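Local atomic coordinates of serine protease pet (Escherichia coli, PDB entry 4OM9), a protein that acts as a serine protease, the passenger domain of an autotransporter enterotoxin from enteroaggregative strains, and probably cleaves host proteins such as alpha-fodrin. Residues A80-N94 / I104-G116. Residues are numbered along the deposited sequence; the frame is centred on the assembly and turned at random.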
ATOM      1  N   ALA A  80     -24.628  -0.810 -29.880  1.00 43.10           N
ATOM      2  CA  ALA A  80     -24.226   0.549 -29.532  1.00 40.08           C
ATOM      3  C   ALA A  80     -25.405   1.492 -29.260  1.00 34.07           C
ATOM      4  O   ALA A  80     -25.187   2.621 -28.844  1.00 33.47           O
ATOM      5  CB  ALA A  80     -23.338   1.129 -30.630  1.00 33.47           C
ATOM      6  N   ASN A  81     -26.637   1.045 -29.484  1.00 35.08           N
ATOM      7  CA  ASN A  81     -27.812   1.859 -29.133  1.00 37.46           C
ATOM      8  C   ASN A  81     -28.059   1.900 -27.610  1.00 35.88           C
ATOM      9  O   ASN A  81     -28.675   2.822 -27.105  1.00 35.52           O
ATOM     10  CB  ASN A  81     -29.075   1.344 -29.855  1.00 40.42           C
ATOM     11  CG  ASN A  81     -29.146   1.790 -31.329  1.00 40.54           C
ATOM     12  OD1 ASN A  81     -30.015   2.584 -31.706  1.00 48.59           O
ATOM     13  ND2 ASN A  81     -28.234   1.292 -32.153  1.00 40.59           N
ATOM     14  N   TYR A  82     -27.583   0.885 -26.897  1.00 42.39           N
ATOM     15  CA  TYR A  82     -27.760   0.771 -25.453  1.00 43.89           C
ATOM     16  C   TYR A  82     -26.382   0.662 -24.813  1.00 35.48           C
ATOM     17  O   TYR A  82     -25.665  -0.308 -25.025  1.00 38.19           O
ATOM     18  CB  TYR A  82     -28.626  -0.446 -25.100  1.00 48.36           C
ATOM     19  CG  TYR A  82     -29.934  -0.509 -25.869  1.00 62.41           C
ATOM     20  CD1 TYR A  82     -30.661   0.640 -26.133  1.00 60.91           C
ATOM     21  CD2 TYR A  82     -30.433  -1.719 -26.338  1.00 66.82           C
ATOM     22  CE1 TYR A  82     -31.853   0.592 -26.833  1.00 74.02           C
ATOM     23  CE2 TYR A  82     -31.623  -1.781 -27.040  1.00 65.66           C
ATOM     24  CZ  TYR A  82     -32.334  -0.621 -27.284  1.00 74.90           C
ATOM     25  OH  TYR A  82     -33.525  -0.659 -27.982  1.00 78.85           O
ATOM     26  N   GLN A  83     -25.998   1.679 -24.063  1.00 33.29           N
ATOM     27  CA  GLN A  83     -24.638   1.756 -23.563  1.00 32.47           C
ATOM     28  C   GLN A  83     -24.589   1.716 -22.049  1.00 32.38           C
ATOM     29  O   GLN A  83     -25.369   2.393 -21.360  1.00 32.60           O
ATOM     30  CB  GLN A  83     -23.956   3.018 -24.087  1.00 31.84           C
ATOM     31  CG  GLN A  83     -24.030   3.099 -25.587  1.00 32.03           C
ATOM     32  CD  GLN A  83     -23.184   4.197 -26.167  1.00 31.50           C
ATOM     33  OE1 GLN A  83     -22.490   4.917 -25.443  1.00 30.99           O
ATOM     34  NE2 GLN A  83     -23.241   4.345 -27.490  1.00 31.73           N
ATOM     35  N   THR A  84     -23.669   0.910 -21.543  1.00 32.18           N
ATOM     36  CA  THR A  84     -23.431   0.808 -20.121  1.00 32.15           C
ATOM     37  C   THR A  84     -22.043   1.318 -19.775  1.00 31.45           C
ATOM     38  O   THR A  84     -21.048   0.883 -20.364  1.00 31.17           O
ATOM     39  CB  THR A  84     -23.561  -0.633 -19.634  1.00 32.77           C
ATOM     40  OG1 THR A  84     -24.921  -1.044 -19.730  1.00 35.99           O
ATOM     41  CG2 THR A  84     -23.099  -0.757 -18.179  1.00 32.76           C
ATOM     42  N   TYR A  85     -21.991   2.259 -18.839  1.00 31.29           N
ATOM     43  CA  TYR A  85     -20.741   2.627 -18.200  1.00 30.89           C
ATOM     44  C   TYR A  85     -20.961   2.491 -16.695  1.00 33.76           C
ATOM     45  O   TYR A  85     -21.938   3.048 -16.155  1.00 36.62           O
ATOM     46  CB  TYR A  85     -20.308   4.043 -18.557  1.00 30.49           C
ATOM     47  CG  TYR A  85     -20.254   4.374 -20.038  1.00 30.29           C
ATOM     48  CD1 TYR A  85     -21.401   4.749 -20.730  1.00 30.50           C
ATOM     49  CD2 TYR A  85     -19.050   4.351 -20.739  1.00 29.98           C
ATOM     50  CE1 TYR A  85     -21.353   5.077 -22.079  1.00 30.39           C
ATOM     51  CE2 TYR A  85     -18.996   4.675 -22.088  1.00 29.71           C
ATOM     52  CZ  TYR A  85     -20.157   5.040 -22.751  1.00 29.99           C
ATOM     53  OH  TYR A  85     -20.117   5.371 -24.097  1.00 29.97           O
ATOM     54  N   GLY A  86     -20.072   1.750 -16.030  1.00 31.33           N
ATOM     55  CA  GLY A  86     -20.256   1.419 -14.626  1.00 31.84           C
ATOM     56  C   GLY A  86     -21.632   0.847 -14.358  1.00 32.47           C
ATOM     57  O   GLY A  86     -22.059  -0.086 -15.030  1.00 32.72           O
ATOM     58  N   SER A  87     -22.337   1.442 -13.392  1.00 33.37           N
ATOM     59  CA  SER A  87     -23.668   0.992 -12.999  1.00 35.23           C
ATOM     60  C   SER A  87     -24.760   1.740 -13.718  1.00 34.93           C
ATOM     61  O   SER A  87     -25.885   1.768 -13.247  1.00 34.30           O
ATOM     62  CB  SER A  87     -23.905   1.176 -11.496  1.00 34.18           C
ATOM     63  OG  SER A  87     -22.992   0.437 -10.716  1.00 34.36           O
ATOM     64  N   THR A  88     -24.440   2.392 -14.826  1.00 34.06           N
ATOM     65  CA  THR A  88     -25.433   3.250 -15.468  1.00 35.65           C
ATOM     66  C   THR A  88     -25.669   2.870 -16.917  1.00 33.05           C
ATOM     67  O   THR A  88     -24.716   2.578 -17.649  1.00 32.85           O
ATOM     68  CB  THR A  88     -25.016   4.723 -15.393  1.00 32.81           C
ATOM     69  OG1 THR A  88     -24.632   5.035 -14.042  1.00 33.00           O
ATOM     70  CG2 THR A  88     -26.170   5.630 -15.850  1.00 33.19           C
ATOM     71  N   GLN A  89     -26.947   2.866 -17.303  1.00 37.55           N
ATOM     72  CA  GLN A  89     -27.390   2.573 -18.662  1.00 39.66           C
ATOM     73  C   GLN A  89     -27.709   3.845 -19.432  1.00 34.82           C
ATOM     74  O   GLN A  89     -28.372   4.734 -18.930  1.00 34.71           O
ATOM     75  CB  GLN A  89     -28.624   1.668 -18.652  1.00 39.96           C
ATOM     76  CG  GLN A  89     -28.324   0.183 -18.569  1.00 50.96           C
ATOM     77  CD  GLN A  89     -27.602  -0.207 -17.294  1.00 56.97           C
ATOM     78  OE1 GLN A  89     -26.501  -0.779 -17.331  1.00 58.10           O
ATOM     79  NE2 GLN A  89     -28.219   0.091 -16.154  1.00 59.41           N
ATOM     80  N   TYR A  90     -27.242   3.925 -20.666  1.00 33.34           N
ATOM     81  CA  TYR A  90     -27.493   5.094 -21.477  1.00 33.32           C
ATOM     82  C   TYR A  90     -28.085   4.662 -22.821  1.00 36.31           C
ATOM     83  O   TYR A  90     -27.789   3.571 -23.344  1.00 34.13           O
ATOM     84  CB  TYR A  90     -26.210   5.899 -21.698  1.00 32.52           C
ATOM     85  CG  TYR A  90     -25.544   6.392 -20.436  1.00 32.20           C
ATOM     86  CD1 TYR A  90     -24.620   5.599 -19.754  1.00 31.83           C
ATOM     87  CD2 TYR A  90     -25.822   7.660 -19.931  1.00 32.41           C
ATOM     88  CE1 TYR A  90     -24.008   6.050 -18.611  1.00 31.67           C
ATOM     89  CE2 TYR A  90     -25.208   8.125 -18.777  1.00 32.28           C
ATOM     90  CZ  TYR A  90     -24.312   7.320 -18.118  1.00 31.91           C
ATOM     91  OH  TYR A  90     -23.704   7.784 -16.970  1.00 31.92           O
ATOM     92  N   THR A  91     -28.927   5.524 -23.375  1.00 34.28           N
ATOM     93  CA  THR A  91     -29.620   5.197 -24.604  1.00 34.94           C
ATOM     94  C   THR A  91     -29.311   6.247 -25.665  1.00 34.78           C
ATOM     95  O   THR A  91     -29.393   7.444 -25.391  1.00 34.74           O
ATOM     96  CB  THR A  91     -31.142   5.087 -24.352  1.00 36.44           C
ATOM     97  OG1 THR A  91     -31.409   3.883 -23.616  1.00 39.88           O
ATOM     98  CG2 THR A  91     -31.929   5.068 -25.670  1.00 36.92           C
ATOM     99  N   GLN A  92     -28.927   5.800 -26.858  1.00 34.77           N
ATOM    100  CA  GLN A  92     -28.784   6.694 -28.005  1.00 34.87           C
ATOM    101  C   GLN A  92     -30.157   7.271 -28.367  1.00 35.95           C
ATOM    102  O   GLN A  92     -31.093   6.519 -28.606  1.00 36.79           O
ATOM    103  CB  GLN A  92     -28.186   5.953 -29.214  1.00 34.85           C
ATOM    104  CG  GLN A  92     -28.236   6.738 -30.524  1.00 35.24           C
ATOM    105  CD  GLN A  92     -28.059   5.852 -31.776  1.00 35.67           C
ATOM    106  OE1 GLN A  92     -27.097   5.094 -31.880  1.00 36.12           O
ATOM    107  NE2 GLN A  92     -28.998   5.954 -32.722  1.00 37.53           N
ATOM    108  N   ILE A  93     -30.290   8.589 -28.408  1.00 36.07           N
ATOM    109  CA  ILE A  93     -31.577   9.152 -28.789  1.00 37.22           C
ATOM    110  C   ILE A  93     -31.458  10.001 -30.040  1.00 37.59           C
ATOM    111  O   ILE A  93     -32.447  10.494 -30.547  1.00 38.65           O
ATOM    112  CB  ILE A  93     -32.226   9.988 -27.631  1.00 37.51           C
ATOM    113  CG1 ILE A  93     -31.278  11.083 -27.133  1.00 36.81           C
ATOM    114  CG2 ILE A  93     -32.657   9.074 -26.516  1.00 37.52           C
ATOM    115  CD1 ILE A  93     -31.574  12.455 -27.717  1.00 37.48           C
ATOM    116  N   ASN A  94     -30.239  10.155 -30.541  1.00 36.82           N
ATOM    117  CA  ASN A  94     -30.025  10.785 -31.843  1.00 37.22           C
ATOM    118  C   ASN A  94     -28.639  10.447 -32.361  1.00 36.35           C
ATOM    119  O   ASN A  94     -27.763   9.972 -31.602  1.00 35.39           O
ATOM    120  CB  ASN A  94     -30.195  12.303 -31.760  1.00 37.62           C
ATOM    121  CG  ASN A  94     -30.683  12.922 -33.083  1.00 38.69           C
ATOM    122  OD1 ASN A  94     -30.408  12.409 -34.169  1.00 38.83           O
ATOM    123  ND2 ASN A  94     -31.386  14.039 -32.983  1.00 41.60           N
ATOM    124  N   ILE A 104     -21.721   9.612 -34.921  1.00 35.08           N
ATOM    125  CA  ILE A 104     -21.685  10.387 -33.682  1.00 32.90           C
ATOM    126  C   ILE A 104     -23.068  10.334 -33.040  1.00 33.33           C
ATOM    127  O   ILE A 104     -24.099  10.617 -33.674  1.00 34.10           O
ATOM    128  CB  ILE A 104     -21.245  11.849 -33.904  1.00 33.12           C
ATOM    129  CG1 ILE A 104     -21.371  12.655 -32.610  1.00 32.93           C
ATOM    130  CG2 ILE A 104     -22.072  12.500 -34.958  1.00 34.08           C
ATOM    131  CD1 ILE A 104     -20.454  12.199 -31.491  1.00 32.10           C
ATOM    132  N   GLN A 105     -23.067   9.936 -31.777  1.00 32.76           N
ATOM    133  CA  GLN A 105     -24.269   9.604 -31.046  1.00 33.08           C
ATOM    134  C   GLN A 105     -24.544  10.608 -29.935  1.00 33.05           C
ATOM    135  O   GLN A 105     -23.614  11.092 -29.268  1.00 32.52           O
ATOM    136  CB  GLN A 105     -24.159   8.203 -30.429  1.00 32.71           C
ATOM    137  CG  GLN A 105     -24.102   7.031 -31.405  1.00 32.99           C
ATOM    138  CD  GLN A 105     -23.899   5.715 -30.663  1.00 32.72           C
ATOM    139  OE1 GLN A 105     -22.896   5.529 -29.970  1.00 32.02           O
ATOM    140  NE2 GLN A 105     -24.861   4.810 -30.781  1.00 33.40           N
ATOM    141  N   ARG A 106     -25.830  10.910 -29.740  1.00 33.76           N
ATOM    142  CA  ARG A 106     -26.283  11.652 -28.578  1.00 33.89           C
ATOM    143  C   ARG A 106     -26.987  10.679 -27.644  1.00 33.89           C
ATOM    144  O   ARG A 106     -27.995  10.068 -28.016  1.00 34.50           O
ATOM    145  CB  ARG A 106     -27.235  12.797 -28.976  1.00 34.86           C
ATOM    146  CG  ARG A 106     -27.974  13.461 -27.794  1.00 35.27           C
ATOM    147  CD  ARG A 106     -27.167  14.601 -27.136  1.00 35.10           C
ATOM    148  NE  ARG A 106     -27.821  15.067 -25.915  1.00 35.52           N
ATOM    149  CZ  ARG A 106     -27.562  16.209 -25.278  1.00 36.07           C
ATOM    150  NH1 ARG A 106     -26.643  17.052 -25.731  1.00 35.86           N
ATOM    151  NH2 ARG A 106     -28.238  16.505 -24.164  1.00 36.34           N
ATOM    152  N   LEU A 107     -26.484  10.557 -26.426  1.00 33.35           N
ATOM    153  CA  LEU A 107     -27.095   9.683 -25.445  1.00 33.42           C
ATOM    154  C   LEU A 107     -28.165  10.439 -24.656  1.00 34.11           C
ATOM    155  O   LEU A 107     -28.101  11.660 -24.529  1.00 34.33           O
ATOM    156  CB  LEU A 107     -26.018   9.110 -24.521  1.00 32.64           C
ATOM    157  CG  LEU A 107     -24.960   8.187 -25.157  1.00 32.06           C
ATOM    158  CD1 LEU A 107     -23.835   7.884 -24.178  1.00 31.41           C
ATOM    159  CD2 LEU A 107     -25.588   6.887 -25.676  1.00 32.41           C
ATOM    160  N   ASN A 108     -29.145   9.717 -24.126  1.00 34.58           N
ATOM    161  CA  ASN A 108     -30.254  10.339 -23.389  1.00 36.08           C
ATOM    162  C   ASN A 108     -29.832  11.141 -22.130  1.00 35.20           C
ATOM    163  O   ASN A 108     -30.527  12.082 -21.760  1.00 35.92           O
ATOM    164  CB  ASN A 108     -31.278   9.275 -22.977  1.00 35.95           C
ATOM    165  CG  ASN A 108     -30.684   8.247 -22.051  1.00 35.37           C
ATOM    166  OD1 ASN A 108     -29.525   7.867 -22.209  1.00 34.55           O
ATOM    167  ND2 ASN A 108     -31.457   7.812 -21.057  1.00 40.69           N
ATOM    168  N   LYS A 109     -28.708  10.771 -21.502  1.00 37.65           N
ATOM    169  CA  LYS A 109     -28.203  11.467 -20.300  1.00 37.72           C
ATOM    170  C   LYS A 109     -26.690  11.682 -20.317  1.00 36.44           C
ATOM    171  O   LYS A 109     -25.984  11.034 -21.076  1.00 33.74           O
ATOM    172  CB  LYS A 109     -28.578  10.699 -19.025  1.00 36.49           C
ATOM    173  CG  LYS A 109     -30.046  10.838 -18.615  1.00 43.87           C
ATOM    174  CD  LYS A 109     -30.344   9.948 -17.416  1.00 43.01           C
ATOM    175  CE  LYS A 109     -30.784  10.760 -16.199  1.00 44.50           C
ATOM    176  NZ  LYS A 109     -30.822   9.895 -14.975  1.00 44.57           N
ATOM    177  N   TYR A 110     -26.202  12.602 -19.487  1.00 33.68           N
ATOM    178  CA  TYR A 110     -24.767  12.871 -19.423  1.00 33.13           C
ATOM    179  C   TYR A 110     -24.045  11.683 -18.801  1.00 32.51           C
ATOM    180  O   TYR A 110     -24.458  11.179 -17.755  1.00 32.72           O
ATOM    181  CB  TYR A 110     -24.452  14.129 -18.599  1.00 33.66           C
ATOM    182  CG  TYR A 110     -25.032  15.413 -19.123  1.00 34.44           C
ATOM    183  CD1 TYR A 110     -25.336  15.570 -20.473  1.00 34.46           C
ATOM    184  CD2 TYR A 110     -25.285  16.482 -18.254  1.00 35.31           C
ATOM    185  CE1 TYR A 110     -25.889  16.771 -20.938  1.00 38.41           C
ATOM    186  CE2 TYR A 110     -25.816  17.667 -18.704  1.00 36.18           C
ATOM    187  CZ  TYR A 110     -26.130  17.820 -20.048  1.00 41.00           C
ATOM    188  OH  TYR A 110     -26.682  19.023 -20.484  1.00 37.37           O
ATOM    189  N   VAL A 111     -22.959  11.249 -19.426  1.00 31.87           N
ATOM    190  CA  VAL A 111     -22.193  10.143 -18.867  1.00 31.41           C
ATOM    191  C   VAL A 111     -21.394  10.556 -17.633  1.00 31.51           C
ATOM    192  O   VAL A 111     -20.556  11.459 -17.669  1.00 31.56           O
ATOM    193  CB  VAL A 111     -21.250   9.542 -19.902  1.00 30.82           C
ATOM    194  CG1 VAL A 111     -20.363   8.445 -19.254  1.00 30.47           C
ATOM    195  CG2 VAL A 111     -22.066   8.970 -21.032  1.00 30.86           C
ATOM    196  N   VAL A 112     -21.645   9.862 -16.539  1.00 31.68           N
ATOM    197  CA  VAL A 112     -21.024  10.213 -15.280  1.00 31.96           C
ATOM    198  C   VAL A 112     -19.669   9.494 -15.095  1.00 31.54           C
ATOM    199  O   VAL A 112     -18.770  10.034 -14.456  1.00 31.75           O
ATOM    200  CB  VAL A 112     -22.006   9.903 -14.120  1.00 32.53           C
ATOM    201  CG1 VAL A 112     -21.303   9.705 -12.812  1.00 33.11           C
ATOM    202  CG2 VAL A 112     -23.014  11.021 -13.991  1.00 33.40           C
ATOM    203  N   GLU A 113     -19.510   8.315 -15.690  1.00 31.09           N
ATOM    204  CA  GLU A 113     -18.349   7.436 -15.382  1.00 30.85           C
ATOM    205  C   GLU A 113     -17.012   7.827 -16.002  1.00 30.54           C
ATOM    206  O   GLU A 113     -15.969   7.523 -15.436  1.00 30.60           O
ATOM    207  CB  GLU A 113     -18.647   5.986 -15.792  1.00 30.66           C
ATOM    208  CG  GLU A 113     -19.754   5.309 -14.970  1.00 31.13           C
ATOM    209  CD  GLU A 113     -21.149   5.934 -15.168  1.00 31.42           C
ATOM    210  OE1 GLU A 113     -21.334   6.766 -16.090  1.00 31.25           O
ATOM    211  OE2 GLU A 113     -22.055   5.584 -14.379  1.00 31.93           O
ATOM    212  N   THR A 114     -17.026   8.458 -17.174  1.00 31.50           N
ATOM    213  CA  THR A 114     -15.778   8.797 -17.852  1.00 32.70           C
ATOM    214  C   THR A 114     -15.868  10.172 -18.466  1.00 35.45           C
ATOM    215  O   THR A 114     -16.963  10.635 -18.794  1.00 36.90           O
ATOM    216  CB  THR A 114     -15.409   7.761 -18.940  1.00 32.90           C
ATOM    217  OG1 THR A 114     -14.391   8.299 -19.795  1.00 36.03           O
ATOM    218  CG2 THR A 114     -16.614   7.385 -19.782  1.00 31.03           C
ATOM    219  N   ARG A 115     -14.731  10.847 -18.609  1.00 31.03           N
ATOM    220  CA  ARG A 115     -14.746  12.160 -19.244  1.00 33.19           C
ATOM    221  C   ARG A 115     -14.640  12.025 -20.763  1.00 34.21           C
ATOM    222  O   ARG A 115     -14.718  13.025 -21.488  1.00 31.34           O
ATOM    223  CB  ARG A 115     -13.637  13.060 -18.700  1.00 32.87           C
ATOM    224  CG  ARG A 115     -14.023  13.800 -17.412  1.00 33.95           C
ATOM    225  CD  ARG A 115     -14.042  12.864 -16.232  1.00 31.92           C
ATOM    226  NE  ARG A 115     -12.692  12.379 -15.947  1.00 34.98           N
ATOM    227  CZ  ARG A 115     -12.397  11.211 -15.371  1.00 36.88           C
ATOM    228  NH1 ARG A 115     -13.351  10.357 -15.011  1.00 34.99           N
ATOM    229  NH2 ARG A 115     -11.128  10.890 -15.173  1.00 36.45           N
ATOM    230  N   GLY A 116     -14.496  10.789 -21.233  1.00 29.86           N
ATOM    231  CA  GLY A 116     -14.537  10.488 -22.655  1.00 29.61           C
ATOM    232  C   GLY A 116     -13.170  10.485 -23.320  1.00 29.54           C
ATOM    233  O   GLY A 116     -12.189  10.932 -22.734  1.00 30.54           O
TER
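Val111 CG2 lies over one face of the Tyr90 ring, 4.0 Å from the ring centroid and 10° off its normal, a centred CH-pi contact, while Val111 CG1 sits over one face of the Tyr85 ring, displaced toward the rim. The two methyls of Val111 thus each take one tyrosine face. Glu113 OE1 and Tyr110 O approach the rim of the Tyr90 ring close to its plane, and Tyr90 CD1 meets the Tyr85 edge. Glu113, bent at chi2 (66°), offers each carboxylate oxygen on its syn side: OE1 accepts from Tyr90 OH at 2.7 Å and OE2 from Thr88 OG1 at 2.7 Å.

At the other end, Gln105 NE2 donates in plane to a lone pair of Gln92 OE1, at a doubtfully short 2.5 Å, and above the carbonyl plane to Ala80 O; Gln105 OE1 receives a weak bond from Gln83 NE2. Asn108 holds Thr91 twice: OD1 accepts from Thr91 N over the carbonyl plane, almost straight (174°), and its own N donates to Thr91 O.

A classic beta bulge sets two residues against Arg106, whose O takes Ile93 N (2.8 Å) and, weakly, Asn94 N, while Arg106 N donates to Asn94 O. Hairpin 88-97/102-107 lies within a five-stranded antiparallel sheet, flanked by strands 82-85 and 66-70. Beyond it, Arg106 salt-bridges Asp294, Tyr398 OH hydrogen-bonds Glu113 OE2, and His362 on strand 361-364 touches Thr88 and Val112, seating the sheet against the beta-helix.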